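PDB 5JWC: NADH dehydrogenase, putative from Plasmodium falciparum, which probably oxidises NADH and passes the electrons through its bound FAD to ubiquinone, as a type II NADH dehydrogenase of the malaria parasite. Local coordinates for residues T66-L69 against P70-C73; T76-V79 against N80-T83; P348-L351 against H352-T355; Y409-E412 against I413-Y417. All coordinates share one frame; numbering follows the deposited sequence.

Interaction 1: residues T66-L69 against P70-C73. With FAD (flavin-adenine dinucleotide), chain C.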
# COMPACT_ATOMS: atom_id res chain seq x y z
N THR A 66 14.93 -1.96 7.74
CA THR A 66 14.59 -3.34 8.12
C THR A 66 14.19 -3.60 9.59
O THR A 66 13.34 -4.45 9.83
CB THR A 66 15.76 -4.30 7.78
OG1 THR A 66 16.98 -3.78 8.32
CG2 THR A 66 15.93 -4.42 6.27
N PRO A 67 14.80 -2.89 10.57
CA PRO A 67 14.38 -3.24 11.93
C PRO A 67 12.88 -3.07 12.24
O PRO A 67 12.40 -3.65 13.22
CB PRO A 67 15.19 -2.28 12.81
CG PRO A 67 16.40 -1.96 12.00
CD PRO A 67 15.91 -1.91 10.57
N LEU A 68 12.17 -2.28 11.43
CA LEU A 68 10.76 -2.00 11.71
C LEU A 68 9.80 -2.86 10.90
O LEU A 68 8.57 -2.71 11.02
CB LEU A 68 10.48 -0.51 11.48
CG LEU A 68 11.22 0.37 12.48
CD1 LEU A 68 10.99 1.83 12.22
CD2 LEU A 68 10.77 0.01 13.94
N LEU A 69 10.35 -3.77 10.12
CA LEU A 69 9.55 -4.67 9.28
C LEU A 69 8.50 -5.51 10.07
O LEU A 69 7.38 -5.69 9.59
CB LEU A 69 10.49 -5.59 8.51
CG LEU A 69 11.07 -4.98 7.22
CD1 LEU A 69 11.98 -5.96 6.52
CD2 LEU A 69 9.97 -4.53 6.25
N PRO A 70 8.85 -6.00 11.28
CA PRO A 70 7.81 -6.72 12.04
C PRO A 70 6.60 -5.85 12.34
O PRO A 70 5.48 -6.37 12.35
CB PRO A 70 8.54 -7.11 13.33
CG PRO A 70 9.98 -7.28 12.89
CD PRO A 70 10.18 -6.14 11.92
N CYS A 71 6.81 -4.56 12.57
CA CYS A 71 5.70 -3.63 12.82
C CYS A 71 4.76 -3.50 11.63
O CYS A 71 3.58 -3.21 11.78
CB CYS A 71 6.24 -2.25 13.17
SG CYS A 71 7.05 -2.20 14.76
N LEU A 72 5.31 -3.73 10.45
CA LEU A 72 4.54 -3.67 9.22
C LEU A 72 3.63 -4.88 9.06
O LEU A 72 2.52 -4.75 8.54
CB LEU A 72 5.51 -3.56 8.04
CG LEU A 72 5.20 -2.75 6.79
CD1 LEU A 72 4.65 -1.36 7.11
CD2 LEU A 72 6.50 -2.67 5.96
N CYS A 73 4.10 -6.05 9.51
CA CYS A 73 3.29 -7.28 9.47
C CYS A 73 1.96 -7.14 10.19
O CYS A 73 0.96 -7.73 9.78
CB CYS A 73 4.05 -8.48 10.07
SG CYS A 73 5.55 -8.95 9.18
PA FAD C . 20.62 -4.83 2.57
O1A FAD C . 19.68 -6.00 2.54
O2A FAD C . 20.24 -3.78 3.55
O5B FAD C . 20.76 -4.19 1.10
C5B FAD C . 21.15 -4.96 -0.01
C4B FAD C . 20.78 -4.15 -1.24
O4B FAD C . 21.37 -4.74 -2.38
C3B FAD C . 19.26 -4.14 -1.47
O3B FAD C . 18.88 -2.84 -1.89
C2B FAD C . 19.08 -5.08 -2.64
O2B FAD C . 17.96 -4.71 -3.41
C1B FAD C . 20.38 -4.82 -3.39
N9A FAD C . 20.79 -5.88 -4.31
C8A FAD C . 20.62 -7.24 -4.18
N7A FAD C . 21.17 -7.83 -5.27
C5A FAD C . 21.68 -6.88 -6.08
C6A FAD C . 22.33 -6.95 -7.30
N6A FAD C . 22.63 -8.13 -7.84
N1A FAD C . 22.75 -5.78 -7.90
C2A FAD C . 22.52 -4.56 -7.29
N3A FAD C . 21.86 -4.50 -6.08
C4A FAD C . 21.44 -5.65 -5.49
N1 FAD C . 20.12 -5.28 12.03
C2 FAD C . 20.37 -4.57 13.17
O2 FAD C . 21.50 -4.14 13.38
N3 FAD C . 19.36 -4.33 14.09
C4 FAD C . 18.08 -4.78 13.87
O4 FAD C . 17.20 -4.53 14.70
C4X FAD C . 17.81 -5.48 12.70
N5 FAD C . 16.55 -5.95 12.44
C5X FAD C . 16.31 -6.66 11.27
C6 FAD C . 15.03 -7.11 10.99
C7 FAD C . 14.76 -7.82 9.82
C7M FAD C . 13.35 -8.31 9.57
C8 FAD C . 15.78 -8.06 8.91
C8M FAD C . 15.52 -8.83 7.65
C9 FAD C . 17.07 -7.60 9.19
C9A FAD C . 17.33 -6.89 10.36
N10 FAD C . 18.61 -6.43 10.64
C10 FAD C . 18.84 -5.72 11.79
C1' FAD C . 19.76 -6.71 9.71
C2' FAD C . 19.99 -5.69 8.62
O2' FAD C . 18.81 -5.56 7.87
C3' FAD C . 21.06 -6.26 7.70
O3' FAD C . 22.21 -6.61 8.43
C4' FAD C . 21.36 -5.17 6.68
O4' FAD C . 20.26 -5.14 5.81
C5' FAD C . 22.65 -5.43 5.91
O5' FAD C . 22.85 -4.32 5.06
P FAD C . 23.32 -4.56 3.54
O1P FAD C . 23.57 -3.21 2.89
O2P FAD C . 24.52 -5.46 3.59
O3P FAD C . 22.11 -5.38 2.86
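L69 sets CG beside its backbone N (chi1 -83°) and continues with CD1 anti to CA, which sends CD2 to CD2 of L72 at 3.9 Å. The two leucines cross at a slant on one flank of the turn. CB of L69 and CD of P70 are 3.5 Å apart, tight for two carbons, because the proline ring carbon is bonded to the next backbone N. N of L69 closes the first turn on O of T66; P70 has no N-H to give, and the next donors are C71, L72 and C73. O of L69 accepts from two amides: N of C73 lies in the carbonyl plane at 3.3 Å, while N of L72, at 3.0 Å, stands above that plane. O of L68 takes weak bonds from N of C71 and N of L72. Residues 66-68 form a 3-10 turn that runs into the short, weakly bonded helix 69-74 of a two-dinucleotide-binding-domain flavoprotein fold, with its start set against the FAD. P67 lies by the isoalloxazine, its CA 3.5 Å from flavin N5, and its CB and CG near C4 and O4. T66 places OG1 between its backbone N and carbonyl carbon (chi1 51°), where it meets the ribityl O2' in a hydrogen bond of 2.6 Å; the same hydroxyl is also hydrogen-bonded to NE1 of W38. Helix 158-174 lies against L69 and L72 through I158, and P70 rests on E202 and V203 of helix 198-218. At the far end, L72 touches a bound quinolone inhibitor.

Interaction 2: residues T76-V79 against N80-T83. With 4W0 (5-fluoro-3-methyl-2-{4-[4-(trifluoromethoxy)benzyl]phenyl}quinolin-4(1H)-one), chain K; 4W0 (5-fluoro-3-methyl-2-{4-[4-(trifluoromethoxy)benzyl]phenyl}quinolin-4(1H)-one), chain L.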
# COMPACT_ATOMS: atom_id res chain seq x y z
N THR A 76 1.25 -2.04 12.83
CA THR A 76 1.60 -1.07 13.87
C THR A 76 2.24 0.20 13.28
O THR A 76 2.02 1.31 13.77
CB THR A 76 2.55 -1.69 14.93
OG1 THR A 76 1.84 -2.66 15.71
CG2 THR A 76 3.10 -0.63 15.87
N LEU A 77 3.05 0.04 12.24
CA LEU A 77 3.63 1.17 11.53
C LEU A 77 3.36 1.01 10.04
O LEU A 77 3.09 -0.10 9.60
CB LEU A 77 5.13 1.26 11.79
CG LEU A 77 5.57 1.47 13.23
CD1 LEU A 77 7.09 1.37 13.32
CD2 LEU A 77 5.09 2.82 13.72
N SER A 78 3.45 2.09 9.27
CA SER A 78 3.17 2.03 7.84
C SER A 78 4.44 2.06 6.98
O SER A 78 5.56 2.26 7.48
CB SER A 78 2.26 3.19 7.43
OG SER A 78 2.91 4.43 7.67
N VAL A 79 4.26 1.86 5.68
CA VAL A 79 5.38 1.82 4.77
C VAL A 79 6.15 3.13 4.74
O VAL A 79 7.36 3.12 4.53
CB VAL A 79 4.90 1.43 3.35
CG1 VAL A 79 6.02 1.59 2.32
CG2 VAL A 79 4.44 -0.01 3.37
N ASN A 80 5.48 4.26 4.96
CA ASN A 80 6.20 5.55 4.95
C ASN A 80 7.24 5.68 6.07
O ASN A 80 8.20 6.46 5.95
CB ASN A 80 5.22 6.72 5.01
CG ASN A 80 4.39 6.85 3.72
OD1 ASN A 80 3.17 6.74 3.74
ND2 ASN A 80 5.08 7.05 2.60
N VAL A 81 7.05 4.94 7.16
CA VAL A 81 8.02 4.93 8.26
C VAL A 81 9.23 4.09 7.88
O VAL A 81 10.35 4.39 8.29
CB VAL A 81 7.44 4.37 9.59
CG1 VAL A 81 8.48 4.46 10.73
CG2 VAL A 81 6.20 5.12 9.99
N CYS A 82 9.00 3.07 7.06
CA CYS A 82 9.99 2.02 6.84
C CYS A 82 10.80 2.14 5.54
O CYS A 82 11.61 1.25 5.24
CB CYS A 82 9.31 0.65 6.82
SG CYS A 82 8.43 0.22 8.29
N THR A 83 10.58 3.19 4.76
CA THR A 83 11.29 3.34 3.49
C THR A 83 11.83 4.74 3.28
O THR A 83 11.37 5.71 3.91
CB THR A 83 10.38 3.02 2.27
OG1 THR A 83 9.16 3.74 2.40
CG2 THR A 83 10.04 1.53 2.17
C1 4W0 K . -1.03 6.74 -3.10
C2 4W0 K . -0.35 5.51 -3.04
C3 4W0 K . 0.60 5.30 -2.02
C4 4W0 K . 0.89 6.29 -1.04
C5 4W0 K . 0.21 7.50 -1.12
C6 4W0 K . -0.74 7.73 -2.13
O1 4W0 K . 7.71 -4.43 -4.10
C7 4W0 K . 1.92 6.05 0.04
C8 4W0 K . 2.60 4.77 0.08
C9 4W0 K . 2.28 3.77 -0.96
C10 4W0 K . 2.82 2.39 -1.02
C11 4W0 K . 2.53 1.61 0.10
C12 4W0 K . 2.96 0.31 0.16
C13 4W0 K . 3.62 -0.20 -0.94
C14 4W0 K . 3.88 0.55 -2.08
C15 4W0 K . 3.46 1.86 -2.12
O2 4W0 K . 2.19 6.90 0.88
N 4W0 K . 1.29 4.01 -1.97
C16 4W0 K . 4.00 -1.63 -0.80
C17 4W0 K . 5.00 -2.31 -1.69
C18 4W0 K . 6.31 -1.89 -1.76
C19 4W0 K . 7.21 -2.58 -2.55
C20 4W0 K . 6.80 -3.71 -3.27
C21 4W0 K . 5.48 -4.13 -3.16
C22 4W0 K . 4.58 -3.44 -2.37
C23 4W0 K . 3.61 4.51 1.18
F1 4W0 K . 0.46 8.44 -0.23
C24 4W0 K . 8.33 -3.84 -5.24
F2 4W0 K . 7.57 -2.80 -5.63
F3 4W0 K . 8.41 -4.72 -6.26
F4 4W0 K . 9.62 -3.50 -4.99
C1 4W0 L . 0.91 -2.02 7.16
C2 4W0 L . 0.26 -2.19 5.93
C3 4W0 L . -0.70 -1.24 5.54
C4 4W0 L . -1.02 -0.12 6.34
C5 4W0 L . -0.37 0.03 7.56
C6 4W0 L . 0.60 -0.90 7.97
O1 4W0 L . -7.47 -4.93 -3.92
C7 4W0 L . -2.05 0.89 5.90
C8 4W0 L . -2.71 0.71 4.62
C9 4W0 L . -2.35 -0.48 3.81
C10 4W0 L . -2.89 -0.77 2.45
C11 4W0 L . -2.59 0.22 1.52
C12 4W0 L . -2.99 0.10 0.22
C13 4W0 L . -3.65 -1.05 -0.15
C14 4W0 L . -3.92 -2.07 0.75
C15 4W0 L . -3.53 -1.93 2.08
O2 4W0 L . -2.35 1.85 6.58
N 4W0 L . -1.36 -1.42 4.25
C16 4W0 L . -4.00 -1.08 -1.60
C17 4W0 L . -4.94 -2.10 -2.16
C18 4W0 L . -6.26 -2.17 -1.74
C19 4W0 L . -7.10 -3.11 -2.32
C20 4W0 L . -6.62 -3.96 -3.32
C21 4W0 L . -5.30 -3.86 -3.73
C22 4W0 L . -4.46 -2.93 -3.15
C23 4W0 L . -3.74 1.73 4.18
F1 4W0 L . -0.66 1.07 8.33
C24 4W0 L . -7.95 -6.03 -3.14
F2 4W0 L . -7.00 -6.39 -2.27
F3 4W0 L . -8.30 -7.07 -3.93
F4 4W0 L . -9.06 -5.65 -2.49
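O of V79 holds two donors on opposite faces of its carbonyl plane: N of C82 at 3.0 Å and OG1 of T83 at 2.9 Å. T83 turns that hydroxyl between its backbone N and carbonyl carbon (chi1 50°), bringing it back over the preceding turn. One residue earlier, N of V81 donates to O of S78 at 3.1 Å, again from above the carbonyl plane. Apolar packing is lighter: CD1 of L77 approaches CG1 of V81 at 4.3 Å, and CG1 of V79 lies beside the hydroxyl and methyl of T83 as the two side chains cross. L77, S78, V79 and N80 also face bound inhibitor. CG2 of V79 touches C12 on the phenyl ring of one quinolone inhibitor at 3.5 Å, and the amide group of N80 lies beside its methyl C23 and carbonyl O2. O of L77 and CB of S78 meet the fluorinated ring of the quinolinone of a second inhibitor molecule, with S78 CB 3.7 Å from F1. I520 of the second subunit packs on V79 and T83. The arrangement is a short, loosely bonded helical turn, 79-82, that leads into strand 83-85 and forms part of the walls of two inhibitor sites.

Interaction 3: residues P348-L351 against H352-T355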
# COMPACT_ATOMS: atom_id res chain seq x y z
N PRO A 348 41.59 -9.84 8.25
CA PRO A 348 42.56 -8.76 8.43
C PRO A 348 43.99 -9.21 8.18
O PRO A 348 44.25 -10.42 8.15
CB PRO A 348 42.38 -8.36 9.89
CG PRO A 348 41.93 -9.62 10.54
CD PRO A 348 41.05 -10.31 9.53
N LYS A 349 44.87 -8.24 7.99
CA LYS A 349 46.30 -8.48 7.93
C LYS A 349 46.73 -9.25 9.18
O LYS A 349 46.36 -8.88 10.29
CB LYS A 349 47.06 -7.15 7.83
CG LYS A 349 48.57 -7.30 7.74
CD LYS A 349 49.26 -5.96 7.90
CE LYS A 349 49.02 -5.08 6.69
NZ LYS A 349 49.65 -3.74 6.86
N LEU A 350 47.51 -10.31 8.98
CA LEU A 350 47.87 -11.22 10.06
C LEU A 350 49.00 -10.69 10.93
O LEU A 350 50.09 -10.38 10.44
CB LEU A 350 48.24 -12.59 9.48
CG LEU A 350 47.11 -13.30 8.75
CD1 LEU A 350 47.63 -14.42 7.85
CD2 LEU A 350 46.10 -13.87 9.75
N LEU A 351 48.73 -10.60 12.22
CA LEU A 351 49.71 -10.20 13.22
C LEU A 351 50.96 -11.07 13.11
O LEU A 351 52.09 -10.58 13.12
CB LEU A 351 49.12 -10.34 14.62
CG LEU A 351 48.13 -9.28 15.07
CD1 LEU A 351 47.47 -9.69 16.37
CD2 LEU A 351 48.82 -7.95 15.23
N HIS A 352 50.74 -12.38 13.01
CA HIS A 352 51.86 -13.30 13.11
C HIS A 352 52.76 -13.26 11.87
O HIS A 352 53.90 -13.73 11.93
CB HIS A 352 51.38 -14.73 13.41
CG HIS A 352 50.80 -15.48 12.25
ND1 HIS A 352 49.46 -15.46 11.95
CD2 HIS A 352 51.37 -16.36 11.39
CE1 HIS A 352 49.23 -16.26 10.91
NE2 HIS A 352 50.37 -16.82 10.56
N GLU A 353 52.29 -12.67 10.78
CA GLU A 353 53.15 -12.46 9.61
C GLU A 353 53.95 -11.18 9.74
O GLU A 353 54.71 -10.84 8.84
CB GLU A 353 52.33 -12.42 8.32
CG GLU A 353 51.72 -13.75 7.95
CD GLU A 353 50.94 -13.68 6.65
OE1 GLU A 353 50.62 -12.56 6.19
OE2 GLU A 353 50.64 -14.76 6.09
N HIS A 354 53.80 -10.48 10.87
CA HIS A 354 54.57 -9.26 11.11
C HIS A 354 55.17 -9.25 12.51
O HIS A 354 55.35 -8.20 13.13
CB HIS A 354 53.68 -8.03 10.89
CG HIS A 354 53.15 -7.91 9.50
ND1 HIS A 354 52.09 -8.66 9.03
CD2 HIS A 354 53.57 -7.16 8.44
CE1 HIS A 354 51.87 -8.37 7.76
NE2 HIS A 354 52.75 -7.47 7.38
N THR A 355 55.50 -10.44 13.01
CA THR A 355 55.99 -10.62 14.37
C THR A 355 57.19 -9.71 14.70
O THR A 355 57.14 -8.94 15.66
CB THR A 355 56.38 -12.09 14.62
OG1 THR A 355 55.32 -12.95 14.15
CG2 THR A 355 56.62 -12.34 16.11
O HOH W 1 48.69 -10.89 6.41
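L350 and H354 meet through the histidine ring: ND1 donates to O of L350 at 3.0 Å in a nearly straight bond (164°), with the oxygen at the ring edge and almost in its plane. That carbonyl has a second donor, N of E353 at 3.2 Å, arriving from the other face of the carbonyl plane. O of L351 is taken by N of H354 at 2.8 Å. The amide of L350 is satisfied by a water at 2.9 Å, which in turn donates to OE1 of E353 at 2.6 Å, so the glutamate reaches back to the backbone through one solvent molecule. Its OE2 and carboxylate carbon lie against CD1 of L350, and its CG rests over one face of the H352 ring toward the rim. H352 lies alongside L350, pointing the same way, and ND1 is hydrogen-bonded to D414. K349 crosses H354 at about a right angle, with CG 3.5 Å from CE1; CG anti to its backbone N (chi1 -179°) brings CG and CD of K349 up to CE1 of the imidazole. OG1 of T355 donates to O of H352 at 2.7 Å and is also hydrogen-bonded to H407. Together the bonds wind the chain through two tight turns from strand 344-346 toward helix 355-361, with H354 at the N-cap position.

Interaction 4: residues Y409-E412 against I413-Y417; sequences YLFE and IDKNY
The ring of Y409 meets I413 one turn further on, CE2 lying 4.0 Å from CD1 of the isoleucine as the two side chains slant past each other. Both belong to helix 403-416 of the PfNDH2 helical insertion domain, and the spacing is that of an ordinary alpha-helix. Four backbone amides donate one turn back: I413 to Y409, D414 to L410, K415 to F411 and N416 to E412. The straightest is N of D414 to O of L410, 2.9 Å and 165°, where the donor lies nearly along the C=O axis; the last, at 139°, is the most bent, as the helix nears its end. Y409 and I413 form the inward side with L372 of helix 369-374, while the tyrosine hydroxyl is hydrogen-bonded to N396 and W391. F411, whose ring also meets H352 edge-to-face, turns CG anti to its backbone N (chi1 -177°), which brings CE2 within 4.0 Å of CD of K415. E412 bends at chi2 and lays OE2 at the edge of the F411 ring, in its plane. Its OE1 is 4.4 Å from NZ of K415, too far for a salt bridge, though the charges may attract. The carboxylate of D414, partner of H352, is also bonded to L351 N and Q385 NE2. CG of D414 lies 3.5 Å from O of L410.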
# COMPACT_ATOMS: atom_id res chain seq x y z
N TYR A 409 51.47 -16.47 20.17
CA TYR A 409 50.47 -15.67 20.84
C TYR A 409 49.74 -14.77 19.84
O TYR A 409 48.52 -14.69 19.85
CB TYR A 409 51.11 -14.81 21.93
CG TYR A 409 50.12 -14.05 22.79
CD1 TYR A 409 49.18 -14.73 23.57
CD2 TYR A 409 50.15 -12.66 22.87
CE1 TYR A 409 48.29 -14.04 24.39
CE2 TYR A 409 49.26 -11.96 23.68
CZ TYR A 409 48.33 -12.65 24.43
OH TYR A 409 47.43 -11.95 25.24
N LEU A 410 50.51 -14.08 19.00
CA LEU A 410 49.93 -13.25 17.95
C LEU A 410 49.04 -14.08 17.04
O LEU A 410 47.95 -13.65 16.65
CB LEU A 410 51.02 -12.57 17.11
CG LEU A 410 51.93 -11.58 17.83
CD1 LEU A 410 52.97 -11.06 16.84
CD2 LEU A 410 51.15 -10.44 18.47
N PHE A 411 49.51 -15.28 16.71
CA PHE A 411 48.73 -16.20 15.91
C PHE A 411 47.38 -16.50 16.57
O PHE A 411 46.37 -16.63 15.87
CB PHE A 411 49.52 -17.50 15.69
CG PHE A 411 48.82 -18.50 14.81
CD1 PHE A 411 49.05 -18.53 13.45
CD2 PHE A 411 47.95 -19.44 15.36
CE1 PHE A 411 48.41 -19.45 12.65
CE2 PHE A 411 47.31 -20.36 14.56
CZ PHE A 411 47.54 -20.36 13.20
N GLU A 412 47.36 -16.60 17.89
CA GLU A 412 46.09 -16.87 18.58
C GLU A 412 45.15 -15.68 18.46
O GLU A 412 43.93 -15.85 18.34
CB GLU A 412 46.32 -17.22 20.06
CG GLU A 412 46.96 -18.60 20.29
CD GLU A 412 46.20 -19.73 19.59
OE1 GLU A 412 44.95 -19.78 19.71
OE2 GLU A 412 46.84 -20.58 18.92
N ILE A 413 45.70 -14.47 18.50
CA ILE A 413 44.87 -13.28 18.31
C ILE A 413 44.29 -13.24 16.88
O ILE A 413 43.11 -12.94 16.71
CB ILE A 413 45.65 -12.00 18.62
CG1 ILE A 413 46.26 -12.10 20.03
CG2 ILE A 413 44.74 -10.76 18.51
CD1 ILE A 413 47.11 -10.90 20.43
N ASP A 414 45.12 -13.56 15.88
CA ASP A 414 44.65 -13.64 14.49
C ASP A 414 43.49 -14.60 14.37
O ASP A 414 42.45 -14.28 13.78
CB ASP A 414 45.76 -14.10 13.55
CG ASP A 414 46.84 -13.06 13.35
OD1 ASP A 414 46.54 -11.86 13.45
OD2 ASP A 414 47.99 -13.45 13.08
N LYS A 415 43.68 -15.78 14.94
CA LYS A 415 42.71 -16.85 14.86
C LYS A 415 41.39 -16.49 15.56
O LYS A 415 40.31 -16.89 15.12
CB LYS A 415 43.35 -18.11 15.47
CG LYS A 415 42.59 -19.39 15.33
CD LYS A 415 43.50 -20.53 15.79
CE LYS A 415 42.73 -21.81 16.04
NZ LYS A 415 41.83 -21.66 17.21
N ASN A 416 41.48 -15.71 16.64
CA ASN A 416 40.33 -15.31 17.43
C ASN A 416 39.44 -14.22 16.80
O ASN A 416 38.28 -14.04 17.19
CB ASN A 416 40.82 -14.83 18.79
CG ASN A 416 39.71 -14.36 19.69
OD1 ASN A 416 39.57 -13.17 19.98
ND2 ASN A 416 38.88 -15.30 20.12
N TYR A 417 39.98 -13.48 15.83
CA TYR A 417 39.26 -12.34 15.24
C TYR A 417 37.90 -12.75 14.68
O TYR A 417 37.78 -13.70 13.92
CB TYR A 417 40.07 -11.69 14.12
CG TYR A 417 39.30 -10.59 13.42
CD1 TYR A 417 39.15 -9.34 14.01
CD2 TYR A 417 38.70 -10.81 12.18
CE1 TYR A 417 38.43 -8.32 13.38
CE2 TYR A 417 37.97 -9.79 11.54
CZ TYR A 417 37.85 -8.55 12.15
OH TYR A 417 37.14 -7.54 11.55

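In the fold
Interactions 1 and 2 centre on the consecutive short helices 69-74 and 79-82, their centres about 8 Å apart; they touch where CD1 of L72 lies 3.2 Å from O of L77. Between them they run from the flavin at T66 and P67 to the quinolone sites at L72, L77, S78, V79 and N80, linking the redox cofactor to the inhibitor-binding region. Interactions 3 and 4 form a second pair, centres about 9 Å apart, tied by D414: probable hydrogen bonds run from OD2 to ND1 of H352 (2.7 Å) and from OD1 to N of L351 (2.8 Å). This pair lies far from the first, interactions 1 and 3 having centres about 42 Å apart.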